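Local coordinates for protein Esterase/lipase (Lactobacillus rhamnosus, PDB 4N5H) that probably hydrolyses carboxylic ester bonds, and may transfer acyl groups, as an esterase of the alpha/beta-hydrolase fold, at residues V183-E188 / Q250-V255; E188-P193 / H220-Q225. The protein carries 1 engineered substitution. All coordinates share one frame; numbering follows the deposited sequence.

Contact 1 of 2, residues V183-E188 / Q250-V255; sequences VCPVAE and QALLKV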
ATOM      1  N   VAL A 183       3.031  27.394 -15.644  1.00 11.95           N
ATOM      2  CA  VAL A 183       1.725  27.133 -15.066  1.00 13.08           C
ATOM      3  C   VAL A 183       1.615  27.943 -13.752  1.00 13.65           C
ATOM      4  O   VAL A 183       2.299  27.645 -12.800  1.00 13.50           O
ATOM      5  CB  VAL A 183       1.489  25.609 -14.757  1.00 12.99           C
ATOM      6  CG1 VAL A 183       0.156  25.329 -14.073  1.00 15.04           C
ATOM      7  CG2 VAL A 183       1.560  24.809 -16.039  1.00 13.28           C
ATOM      8  N   CYS A 184       0.708  28.910 -13.716  1.00 12.90           N
ATOM      9  CA  CYS A 184       0.513  29.803 -12.590  1.00 12.26           C
ATOM     10  C   CYS A 184       1.846  30.286 -12.002  1.00 12.28           C
ATOM     11  O   CYS A 184       2.118  30.136 -10.824  1.00 13.17           O
ATOM     12  CB  CYS A 184      -0.306  29.165 -11.442  1.00 13.09           C
ATOM     13  SG  CYS A 184      -1.945  28.606 -11.994  1.00 15.77           S
ATOM     14  N   PRO A 185       2.693  30.865 -12.872  1.00 13.19           N
ATOM     15  CA  PRO A 185       4.022  31.194 -12.383  1.00 14.15           C
ATOM     16  C   PRO A 185       3.992  32.343 -11.372  1.00 15.03           C
ATOM     17  O   PRO A 185       3.107  33.202 -11.431  1.00 16.11           O
ATOM     18  CB  PRO A 185       4.755  31.692 -13.616  1.00 14.90           C
ATOM     19  CG  PRO A 185       3.668  32.197 -14.467  1.00 13.67           C
ATOM     20  CD  PRO A 185       2.541  31.188 -14.290  1.00 13.49           C
ATOM     21  N   VAL A 186       4.986  32.355 -10.493  1.00 15.61           N
ATOM     22  CA  VAL A 186       5.321  33.510  -9.647  1.00 17.26           C
ATOM     23  C   VAL A 186       6.564  34.189 -10.209  1.00 17.62           C
ATOM     24  O   VAL A 186       7.607  34.194  -9.614  1.00 18.15           O
ATOM     25  CB  VAL A 186       5.363  33.104  -8.205  1.00 18.55           C
ATOM     26  CG1 VAL A 186       5.470  34.361  -7.322  1.00 21.26           C
ATOM     27  CG2 VAL A 186       4.024  32.437  -7.904  1.00 24.51           C
ATOM     28  N   ALA A 187       6.443  34.666 -11.419  1.00 15.35           N
ATOM     29  CA  ALA A 187       7.626  35.108 -12.129  1.00 16.87           C
ATOM     30  C   ALA A 187       8.130  36.495 -11.729  1.00 17.68           C
ATOM     31  O   ALA A 187       9.306  36.834 -12.068  1.00 17.03           O
ATOM     32  CB  ALA A 187       7.431  35.008 -13.618  1.00 18.74           C
ATOM     33  N   GLU A 188       7.274  37.262 -11.007  1.00 17.73           N
ATOM     34  CA  GLU A 188       7.649  38.585 -10.500  1.00 18.49           C
ATOM     35  C   GLU A 188       7.563  38.627  -8.981  1.00 18.13           C
ATOM     36  O   GLU A 188       6.652  39.261  -8.413  1.00 21.40           O
ATOM     37  CB  GLU A 188       6.755  39.652 -11.158  1.00 18.29           C
ATOM     38  CG  GLU A 188       6.824  39.678 -12.660  1.00 18.34           C
ATOM     39  CD  GLU A 188       8.145  40.246 -13.172  1.00 19.85           C
ATOM     40  OE1 GLU A 188       8.513  41.388 -12.779  1.00 23.24           O
ATOM     41  OE2 GLU A 188       8.794  39.585 -13.950  1.00 20.66           O
ATOM     42  N   GLN A 250      -1.155  38.158 -14.697  1.00 16.91           N
ATOM     43  CA  GLN A 250      -1.453  39.480 -15.308  1.00 17.93           C
ATOM     44  C   GLN A 250      -0.166  40.321 -15.433  1.00 17.73           C
ATOM     45  O   GLN A 250       0.057  40.931 -16.468  1.00 19.41           O
ATOM     46  CB  GLN A 250      -2.471  40.274 -14.504  1.00 21.49           C
ATOM     47  CG  GLN A 250      -3.824  39.563 -14.477  1.00 24.13           C
ATOM     48  CD  GLN A 250      -4.880  40.398 -13.774  1.00 27.17           C
ATOM     49  OE1 GLN A 250      -4.847  40.617 -12.570  1.00 31.47           O
ATOM     50  NE2 GLN A 250      -5.850  40.797 -14.535  1.00 33.49           N
ATOM     51  N   ALA A 251       0.635  40.337 -14.415  1.00 18.29           N
ATOM     52  CA  ALA A 251       1.911  41.084 -14.427  1.00 19.84           C
ATOM     53  C   ALA A 251       2.823  40.539 -15.484  1.00 21.15           C
ATOM     54  O   ALA A 251       3.462  41.305 -16.250  1.00 19.20           O
ATOM     55  CB  ALA A 251       2.599  41.045 -13.080  1.00 19.90           C
ATOM     56  N   LEU A 252       2.953  39.203 -15.569  1.00 17.62           N
ATOM     57  CA  LEU A 252       3.776  38.621 -16.608  1.00 18.39           C
ATOM     58  C   LEU A 252       3.355  38.915 -18.023  1.00 16.80           C
ATOM     59  O   LEU A 252       4.180  39.132 -18.917  1.00 18.40           O
ATOM     60  CB  LEU A 252       3.825  37.078 -16.468  1.00 18.71           C
ATOM     61  CG  LEU A 252       4.811  36.413 -17.372  1.00 18.60           C
ATOM     62  CD1 LEU A 252       6.225  36.979 -17.228  1.00 20.19           C
ATOM     63  CD2 LEU A 252       4.873  34.917 -16.935  1.00 18.69           C
ATOM     64  N   LEU A 253       2.040  38.972 -18.281  1.00 18.19           N
ATOM     65  CA  LEU A 253       1.641  39.298 -19.609  1.00 16.44           C
ATOM     66  C   LEU A 253       2.157  40.737 -20.043  1.00 15.81           C
ATOM     67  O   LEU A 253       2.537  40.950 -21.167  1.00 18.32           O
ATOM     68  CB  LEU A 253       0.136  39.255 -19.735  1.00 19.36           C
ATOM     69  CG  LEU A 253      -0.533  37.885 -19.715  1.00 19.62           C
ATOM     70  CD1 LEU A 253      -2.041  38.117 -19.581  1.00 23.83           C
ATOM     71  CD2 LEU A 253      -0.164  37.146 -20.947  1.00 21.93           C
ATOM     72  N   LYS A 254       2.073  41.658 -19.136  1.00 18.54           N
ATOM     73  CA  LYS A 254       2.557  42.986 -19.402  1.00 20.38           C
ATOM     74  C   LYS A 254       4.049  42.978 -19.702  1.00 19.86           C
ATOM     75  O   LYS A 254       4.524  43.688 -20.566  1.00 20.52           O
ATOM     76  CB  LYS A 254       2.255  43.933 -18.230  1.00 22.67           C
ATOM     77  CG  LYS A 254       0.788  44.255 -18.133  1.00 27.87           C
ATOM     78  CD  LYS A 254       0.530  44.994 -16.828  1.00 32.06           C
ATOM     79  CE  LYS A 254      -0.936  45.326 -16.771  1.00 40.52           C
ATOM     80  NZ  LYS A 254      -1.261  45.393 -15.333  1.00 45.39           N
ATOM     81  N   VAL A 255       4.819  42.198 -18.942  1.00 22.05           N
ATOM     82  CA  VAL A 255       6.272  42.008 -19.261  1.00 19.35           C
ATOM     83  C   VAL A 255       6.504  41.383 -20.609  1.00 17.84           C
ATOM     84  O   VAL A 255       7.375  41.845 -21.404  1.00 19.40           O
ATOM     85  CB  VAL A 255       7.004  41.167 -18.198  1.00 17.50           C
ATOM     86  CG1 VAL A 255       8.455  40.967 -18.606  1.00 18.60           C
ATOM     87  CG2 VAL A 255       6.824  41.800 -16.839  1.00 20.18           C
TER

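Contact 2 of 2, residues E188-P193 / H220-Q225; sequences EPSKLP and HLNFSQ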
ATOM      1  N   GLU A 188       7.274  37.262 -11.007  1.00 17.73           N
ATOM      2  CA  GLU A 188       7.649  38.585 -10.500  1.00 18.49           C
ATOM      3  C   GLU A 188       7.563  38.627  -8.981  1.00 18.13           C
ATOM      4  O   GLU A 188       6.652  39.261  -8.413  1.00 21.40           O
ATOM      5  CB  GLU A 188       6.755  39.652 -11.158  1.00 18.29           C
ATOM      6  CG  GLU A 188       6.824  39.678 -12.660  1.00 18.34           C
ATOM      7  CD  GLU A 188       8.145  40.246 -13.172  1.00 19.85           C
ATOM      8  OE1 GLU A 188       8.513  41.388 -12.779  1.00 23.24           O
ATOM      9  OE2 GLU A 188       8.794  39.585 -13.950  1.00 20.66           O
ATOM     10  N   PRO A 189       8.474  37.909  -8.289  1.00 17.46           N
ATOM     11  CA  PRO A 189       8.323  37.753  -6.843  1.00 18.42           C
ATOM     12  C   PRO A 189       8.365  39.120  -6.113  1.00 20.76           C
ATOM     13  O   PRO A 189       7.737  39.250  -5.024  1.00 19.06           O
ATOM     14  CB  PRO A 189       9.503  36.929  -6.429  1.00 21.23           C
ATOM     15  CG  PRO A 189      10.287  36.667  -7.548  1.00 21.02           C
ATOM     16  CD  PRO A 189       9.529  37.006  -8.775  1.00 17.59           C
ATOM     17  N   SER A 190       8.959  40.135  -6.746  1.00 20.69           N
ATOM     18  CA  SER A 190       9.046  41.481  -6.037  1.00 20.20           C
ATOM     19  C   SER A 190       7.676  42.121  -5.907  1.00 24.80           C
ATOM     20  O   SER A 190       7.496  42.985  -4.997  1.00 30.19           O
ATOM     21  CB  SER A 190      10.049  42.439  -6.749  1.00 21.63           C
ATOM     22  OG  SER A 190      11.290  41.878  -6.639  1.00 24.35           O
ATOM     23  N   LYS A 191       6.719  41.701  -6.721  1.00 23.06           N
ATOM     24  CA  LYS A 191       5.317  42.136  -6.614  1.00 29.36           C
ATOM     25  C   LYS A 191       4.499  41.313  -5.651  1.00 30.05           C
ATOM     26  O   LYS A 191       3.259  41.504  -5.567  1.00 35.33           O
ATOM     27  CB  LYS A 191       4.660  42.035  -7.986  1.00 29.14           C
ATOM     28  CG  LYS A 191       5.272  42.941  -8.999  1.00 32.12           C
ATOM     29  CD  LYS A 191       4.435  42.873 -10.265  1.00 39.81           C
ATOM     30  CE  LYS A 191       5.045  43.698 -11.386  1.00 46.88           C
ATOM     31  NZ  LYS A 191       5.248  45.097 -10.893  1.00 51.62           N
ATOM     32  N   LEU A 192       5.101  40.340  -4.951  1.00 27.95           N
ATOM     33  CA  LEU A 192       4.309  39.486  -4.057  1.00 30.83           C
ATOM     34  C   LEU A 192       3.485  40.333  -3.019  1.00 41.80           C
ATOM     35  O   LEU A 192       2.335  39.958  -2.677  1.00 47.74           O
ATOM     36  CB  LEU A 192       5.156  38.428  -3.363  1.00 28.54           C
ATOM     37  CG  LEU A 192       5.371  37.199  -4.271  1.00 28.16           C
ATOM     38  CD1 LEU A 192       6.371  36.332  -3.588  1.00 30.23           C
ATOM     39  CD2 LEU A 192       4.057  36.459  -4.364  1.00 31.59           C
ATOM     40  N   PRO A 193       4.056  41.458  -2.542  1.00 39.96           N
ATOM     41  CA  PRO A 193       3.301  42.280  -1.523  1.00 45.38           C
ATOM     42  C   PRO A 193       1.927  42.887  -1.900  1.00 49.99           C
ATOM     43  O   PRO A 193       1.170  43.255  -1.020  1.00 52.21           O
ATOM     44  CB  PRO A 193       4.292  43.408  -1.243  1.00 41.13           C
ATOM     45  CG  PRO A 193       5.582  42.660  -1.259  1.00 39.79           C
ATOM     46  CD  PRO A 193       5.502  41.780  -2.508  1.00 34.76           C
ATOM     47  N   HIS A 220      18.287  40.471 -10.354  1.00 18.71           N
ATOM     48  CA  HIS A 220      17.915  39.490 -11.382  1.00 17.41           C
ATOM     49  C   HIS A 220      16.969  38.385 -10.796  1.00 19.29           C
ATOM     50  O   HIS A 220      17.101  37.234 -11.218  1.00 19.75           O
ATOM     51  CB  HIS A 220      19.162  38.868 -11.948  1.00 17.40           C
ATOM     52  CG  HIS A 220      20.041  39.814 -12.637  1.00 21.00           C
ATOM     53  ND1 HIS A 220      20.994  40.565 -11.961  1.00 20.20           N
ATOM     54  CD2 HIS A 220      20.028  40.282 -13.902  1.00 24.20           C
ATOM     55  CE1 HIS A 220      21.581  41.388 -12.814  1.00 23.40           C
ATOM     56  NE2 HIS A 220      21.020  41.238 -13.992  1.00 24.74           N
ATOM     57  N   LEU A 221      16.102  38.770  -9.874  1.00 18.92           N
ATOM     58  CA  LEU A 221      15.140  37.867  -9.146  1.00 21.46           C
ATOM     59  C   LEU A 221      13.852  37.713  -9.996  1.00 19.45           C
ATOM     60  O   LEU A 221      13.146  36.749  -9.784  1.00 19.54           O
ATOM     61  CB  LEU A 221      14.701  38.475  -7.808  1.00 25.72           C
ATOM     62  CG  LEU A 221      15.340  38.378  -6.482  1.00 28.55           C
ATOM     63  CD1 LEU A 221      14.254  38.524  -5.461  1.00 34.61           C
ATOM     64  CD2 LEU A 221      16.068  37.103  -6.256  1.00 31.07           C
ATOM     65  N   ASN A 222      13.546  38.692 -10.857  1.00 17.08           N
ATOM     66  CA  ASN A 222      12.265  38.787 -11.561  1.00 16.74           C
ATOM     67  C   ASN A 222      12.474  38.535 -13.012  1.00 16.60           C
ATOM     68  O   ASN A 222      13.472  38.926 -13.626  1.00 16.36           O
ATOM     69  CB  ASN A 222      11.634  40.159 -11.326  1.00 16.82           C
ATOM     70  CG  ASN A 222      11.340  40.431  -9.878  1.00 20.11           C
ATOM     71  OD1 ASN A 222      10.292  40.077  -9.363  1.00 20.90           O
ATOM     72  ND2 ASN A 222      12.310  41.046  -9.178  1.00 21.05           N
ATOM     73  N   PHE A 223      11.535  37.852 -13.658  1.00 14.93           N
ATOM     74  CA  PHE A 223      11.629  37.683 -15.117  1.00 14.72           C
ATOM     75  C   PHE A 223      11.830  39.000 -15.844  1.00 15.14           C
ATOM     76  O   PHE A 223      12.548  39.061 -16.835  1.00 17.76           O
ATOM     77  CB  PHE A 223      10.381  36.937 -15.633  1.00 16.55           C
ATOM     78  CG  PHE A 223      10.369  36.727 -17.088  1.00 14.10           C
ATOM     79  CD1 PHE A 223      11.088  35.698 -17.625  1.00 14.23           C
ATOM     80  CD2 PHE A 223       9.570  37.497 -17.904  1.00 16.06           C
ATOM     81  CE1 PHE A 223      11.129  35.466 -18.984  1.00 15.67           C
ATOM     82  CE2 PHE A 223       9.556  37.269 -19.260  1.00 15.66           C
ATOM     83  CZ  PHE A 223      10.352  36.249 -19.796  1.00 16.63           C
ATOM     84  N   SER A 224      11.136  40.046 -15.413  1.00 16.55           N
ATOM     85  CA  SER A 224      11.246  41.338 -16.041  1.00 17.65           C
ATOM     86  C   SER A 224      12.706  41.846 -16.014  1.00 19.90           C
ATOM     87  O   SER A 224      13.017  42.724 -16.803  1.00 18.01           O
ATOM     88  CB  SER A 224      10.369  42.339 -15.325  1.00 16.79           C
ATOM     89  OG  SER A 224      10.602  42.464 -13.936  1.00 17.78           O
ATOM     90  N   GLN A 225      13.534  41.346 -15.063  1.00 18.06           N
ATOM     91  CA  GLN A 225      14.963  41.743 -14.983  1.00 18.57           C
ATOM     92  C   GLN A 225      15.845  40.904 -15.821  1.00 22.45           C
ATOM     93  O   GLN A 225      16.902  41.362 -16.207  1.00 28.68           O
ATOM     94  CB  GLN A 225      15.449  41.703 -13.562  1.00 19.89           C
ATOM     95  CG  GLN A 225      14.867  42.736 -12.684  1.00 19.69           C
ATOM     96  CD  GLN A 225      14.970  42.443 -11.246  1.00 21.35           C
ATOM     97  OE1 GLN A 225      14.767  41.347 -10.760  1.00 19.75           O
ATOM     98  NE2 GLN A 225      15.241  43.514 -10.483  1.00 21.87           N
TER
HETATM   99  O   HOH W   1       8.775  42.569 -10.368  1.00 39.25           O

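Contact 1 of 2, residues V183-E188 / Q250-V255
A187 and L252 are the pair whose CA atoms come nearest, 6.9 Å apart, where the loop leaving the C-terminal end of strand 179-183 runs beside helix 246-258. No hydrogen bond links the two segments; the spacing is one that side chains must fill, and the arrangement is that of an alpha/beta hydrolase, in which loops at the strand ends pack on helices flanking the central, mostly parallel sheet. L252 and E188 do most of the filling, from opposite segments. With CG of L252 anti to the backbone N (chi1 -171°), its branched end reaches over to the loop, and the single methyl CD2 meets both P185 and A187. The P185 ring presents CG to that methyl at 3.9 Å, the two side chains crossing at about a right angle, and A187 CB lies 4.2 Å from the same carbon. The stiff proline ring offers a fixed apolar carbon, and alanine is small enough to let the loop come near the same methyl. P185 also touches L237 of strand 235-240, and its side chain lies near, without touching, the probable Ser-His-Asp triad of S146, H278 and D243. Farther along, E188 turns its aliphatic part to the helix, CG coming to 4.5 Å from A251 CB, where an alanine keeps the helix surface low. The chain of E188 bends at chi2 (-72°), and its carboxylate finds its polar partner outside this pair of segments, in S224. On the helix side it has an apolar neighbour instead, V255, whose methyl CG2 stands 4.1 Å from E188 OE2.

Contact 2 of 2, residues E188-P193 / H220-Q225
N222 bonds to S190 and E188 to S224, each through both a backbone N and a side-chain hydroxyl of its serine, and these four hydrogen bonds tie the segments together. CG of N222 stands anti to the carbonyl carbon (chi1 -61°), which brings OD1 to the first turn of the 3-10 segment 189-193. There S190 N donates to OD1 at 2.9 Å in a nearly straight bond (169°), in the carbonyl plane and on a lone pair. The other end of the amide gives ND2 to S190 OG, also at 2.9 Å and close to the amide plane. A second ND2 bond reaches Q225 OE1 from above the Q225 carbonyl plane, whereas N222 N donates to the same oxygen within that plane. With both ends engaged, the amide's rotation is fixed. A leucine in place of N222 would probably leave S190 N without its acceptor and lose the polar link between the turns.

The E188 carboxylate grips the start of the helix. OE1 accepts from S224 OG at 2.6 Å and OE2 from S224 N at 2.8 Å, both with syn lone pairs. S224 OG sits between its backbone N and carbonyl carbon (chi1 55°), so hydroxyl and amide face the carboxylate together; that amide would probably favour the negative charge. A water bridges E188 OE1 to N222 OD1, the latter bond weak.

P189 slides past N222, its CG 3.6 Å from L221 O. P189 and L221 both pack on L207 of helix 203-211, P189 also meets H150 of helix 147-158, and F223 leans on helices 147-158 and 246-258.

Contacts 1 and 2 are consecutive uses of one loop, the chain following strand 179-183, and E188 belongs to both. Contact 1 lies nearer the centre of the chain, where segments 183-188 and 250-255 meet through apolar side chains and the E188 chain, with no hydrogen bond. Contact 2, its centre about 9 Å from that of contact 1, is still largely buried but reaches the surface at S190, and there the loop holds the start of helix 223-226 and the residue before it through directed polar bonds. F223 ties the two together: A187 O probably accepts a hydrogen bond from F223 N at 2.9 Å, while the phenylalanine ring packs against L252 and V255. Helices 223-226 and 246-258 thus share the same loop as a common neighbour.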